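Local coordinates for protein whirlin (Mus musculus, PDB 6FDD) that acts in hearing and vision as a member of the USH2 complex and is needed to elongate and maintain the stereocilia of inner-ear hair cells, at residues 27-30 with 31-35. Sequence-based numbering, arbitrary orientation.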
ATOM      1  N   ALA A  27      -9.412  -1.098  -6.398  1.00 20.34           N
ATOM      2  CA  ALA A  27      -9.264  -2.489  -6.850  1.00 19.50           C
ATOM      3  C   ALA A  27      -7.773  -2.795  -7.124  1.00 21.34           C
ATOM      4  O   ALA A  27      -7.301  -3.866  -6.746  1.00 19.86           O
ATOM      5  CB  ALA A  27     -10.095  -2.728  -8.107  1.00 20.53           C
ATOM      6  N   THR A  28      -7.029  -1.844  -7.746  1.00 18.52           N
ATOM      7  CA  THR A  28      -5.581  -2.042  -8.001  1.00 17.65           C
ATOM      8  C   THR A  28      -4.805  -2.174  -6.683  1.00 20.66           C
ATOM      9  O   THR A  28      -3.999  -3.102  -6.521  1.00 18.91           O
ATOM     10  CB  THR A  28      -5.048  -0.921  -8.913  1.00 22.07           C
ATOM     11  OG1 THR A  28      -5.764  -0.958 -10.145  1.00 22.13           O
ATOM     12  CG2 THR A  28      -3.546  -1.056  -9.194  1.00 20.90           C
HETATM   13  N   MSE A  29      -5.061  -1.272  -5.730  1.00 18.46           N
HETATM   14  CA  MSE A  29      -4.391  -1.343  -4.436  1.00 19.36           C
HETATM   15  C   MSE A  29      -4.655  -2.679  -3.747  1.00 21.53           C
HETATM   16  O   MSE A  29      -3.709  -3.318  -3.298  1.00 21.91           O
HETATM   17  CB  MSE A  29      -4.811  -0.190  -3.514  1.00 21.59           C
HETATM   18  CG  MSE A  29      -4.153  -0.286  -2.148  1.00 29.38           C
HETATM   19 SE   MSE A  29      -4.666   1.211  -1.067  1.00 39.10          SE
HETATM   20  CE  MSE A  29      -3.084   2.208  -1.488  1.00 36.53           C
HETATM   21  N   MSE A  30      -5.934  -3.107  -3.687  1.00 20.04           N
HETATM   22  CA  MSE A  30      -6.315  -4.358  -3.019  1.00 21.17           C
HETATM   23  C   MSE A  30      -5.703  -5.571  -3.712  1.00 21.18           C
HETATM   24  O   MSE A  30      -5.243  -6.485  -3.032  1.00 20.99           O
HETATM   25  CB  MSE A  30      -7.840  -4.479  -2.862  1.00 24.46           C
HETATM   26  CG  MSE A  30      -8.452  -3.367  -1.998  1.00 33.01           C
HETATM   27 SE   MSE A  30      -7.531  -3.119  -0.276  1.00 43.45          SE
HETATM   28  CE  MSE A  30      -8.257  -4.651   0.682  1.00 41.20           C
ATOM     29  N   TYR A  31      -5.594  -5.519  -5.057  1.00 18.06           N
ATOM     30  CA  TYR A  31      -4.963  -6.579  -5.843  1.00 16.88           C
ATOM     31  C   TYR A  31      -3.505  -6.773  -5.426  1.00 18.16           C
ATOM     32  O   TYR A  31      -3.105  -7.901  -5.118  1.00 16.13           O
ATOM     33  CB  TYR A  31      -5.066  -6.263  -7.366  1.00 17.79           C
ATOM     34  CG  TYR A  31      -4.211  -7.186  -8.205  1.00 20.05           C
ATOM     35  CD1 TYR A  31      -4.496  -8.546  -8.291  1.00 21.50           C
ATOM     36  CD2 TYR A  31      -3.071  -6.713  -8.857  1.00 20.79           C
ATOM     37  CE1 TYR A  31      -3.691  -9.406  -9.031  1.00 21.78           C
ATOM     38  CE2 TYR A  31      -2.250  -7.574  -9.594  1.00 21.10           C
ATOM     39  CZ  TYR A  31      -2.568  -8.912  -9.683  1.00 25.66           C
ATOM     40  OH  TYR A  31      -1.737  -9.739 -10.380  1.00 24.56           O
ATOM     41  N   TYR A  32      -2.702  -5.675  -5.426  1.00 17.33           N
ATOM     42  CA  TYR A  32      -1.277  -5.769  -5.059  1.00 17.74           C
ATOM     43  C   TYR A  32      -1.077  -6.203  -3.622  1.00 19.37           C
ATOM     44  O   TYR A  32      -0.197  -7.021  -3.342  1.00 17.82           O
ATOM     45  CB  TYR A  32      -0.533  -4.481  -5.382  1.00 19.64           C
ATOM     46  CG  TYR A  32      -0.264  -4.391  -6.875  1.00 20.77           C
ATOM     47  CD1 TYR A  32       0.603  -5.287  -7.504  1.00 22.32           C
ATOM     48  CD2 TYR A  32      -0.923  -3.459  -7.666  1.00 21.55           C
ATOM     49  CE1 TYR A  32       0.815  -5.244  -8.886  1.00 22.42           C
ATOM     50  CE2 TYR A  32      -0.697  -3.393  -9.050  1.00 21.40           C
ATOM     51  CZ  TYR A  32       0.160  -4.299  -9.652  1.00 29.09           C
ATOM     52  OH  TYR A  32       0.398  -4.264 -11.011  1.00 32.09           O
ATOM     53  N   LEU A  33      -1.926  -5.708  -2.741  1.00 18.17           N
ATOM     54  CA  LEU A  33      -1.874  -6.092  -1.326  1.00 19.59           C
ATOM     55  C   LEU A  33      -2.152  -7.602  -1.146  1.00 23.47           C
ATOM     56  O   LEU A  33      -1.457  -8.261  -0.376  1.00 23.34           O
ATOM     57  CB  LEU A  33      -2.894  -5.245  -0.564  1.00 20.46           C
ATOM     58  CG  LEU A  33      -2.356  -3.968   0.147  1.00 27.76           C
ATOM     59  CD1 LEU A  33      -1.476  -3.102  -0.749  1.00 29.34           C
ATOM     60  CD2 LEU A  33      -3.496  -3.134   0.658  1.00 31.52           C
ATOM     61  N   ALA A  34      -3.118  -8.161  -1.928  1.00 20.37           N
ATOM     62  CA  ALA A  34      -3.457  -9.586  -1.874  1.00 19.55           C
ATOM     63  C   ALA A  34      -2.347 -10.441  -2.462  1.00 21.11           C
ATOM     64  O   ALA A  34      -2.094 -11.533  -1.952  1.00 20.57           O
ATOM     65  CB  ALA A  34      -4.784  -9.855  -2.575  1.00 20.58           C
ATOM     66  N   GLN A  35      -1.662  -9.945  -3.520  1.00 17.06           N
ATOM     67  CA  GLN A  35      -0.534 -10.662  -4.137  1.00 16.96           C
ATOM     68  C   GLN A  35       0.629 -10.721  -3.139  1.00 21.15           C
ATOM     69  O   GLN A  35       1.321 -11.734  -3.060  1.00 21.84           O
ATOM     70  CB  GLN A  35      -0.088  -9.953  -5.443  1.00 17.99           C
ATOM     71  CG  GLN A  35      -1.083 -10.086  -6.606  1.00 21.68           C
ATOM     72  CD  GLN A  35      -1.188 -11.476  -7.198  1.00 31.39           C
ATOM     73  OE1 GLN A  35      -0.235 -12.022  -7.730  1.00 29.45           O
ATOM     74  NE2 GLN A  35      -2.367 -12.064  -7.170  1.00 23.70           N
TER
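Tyr31 N gives its hydrogen to Ala27 O at 2.9 Å, the first of five consecutive i to i+4 bonds that make residues 27-35 regular alpha helix; Tyr32, Leu33 and Ala34 follow with the carbonyls of Thr28, Met29 and Met30, and Gln35 N closes the run on Tyr31 O. The bond from Tyr32 N to Thr28 O is nearly straight, with 170° at the hydrogen. One turn apart, Thr28 and Tyr32 run alongside each other: the methyl CG2 of Thr28 meets the rim of the Tyr32 ring in its plane, 3.7 Å from CE2. A chi1 of -60° sets Thr28 OG1 beside the backbone N and CG2 anti to it, which brings the methyl to the ring while OG1 hydrogen-bonds back to Gln24 O. The Tyr32 ring also has Tyr31 CD2 over the centre of one face, 3.9 Å above the plane, and Gln35 CG lies near the rim of a Tyr31 face. Met29 and Met30 are both selenomethionine. Met29 and Leu33 extend side by side on the inner surface, CG of Met29 standing 4.1 Å from Leu33 CD2. Met30, bent at chi2 and chi3, slants across to bring SE 4.1 Å from the same methyl. In this HHD2 domain of whirlin, an all-helical bundle, helix 23-37 turns Met29 and Leu33 into the core: both touch Leu13 of helix 11-20, Met29 also reaches Leu62 and Val66 of helix 62-67, and helix 43-53 packs against this helix, Leu53 with Thr28 and Met29, Ala49 with Tyr32, and Met46 with Leu33.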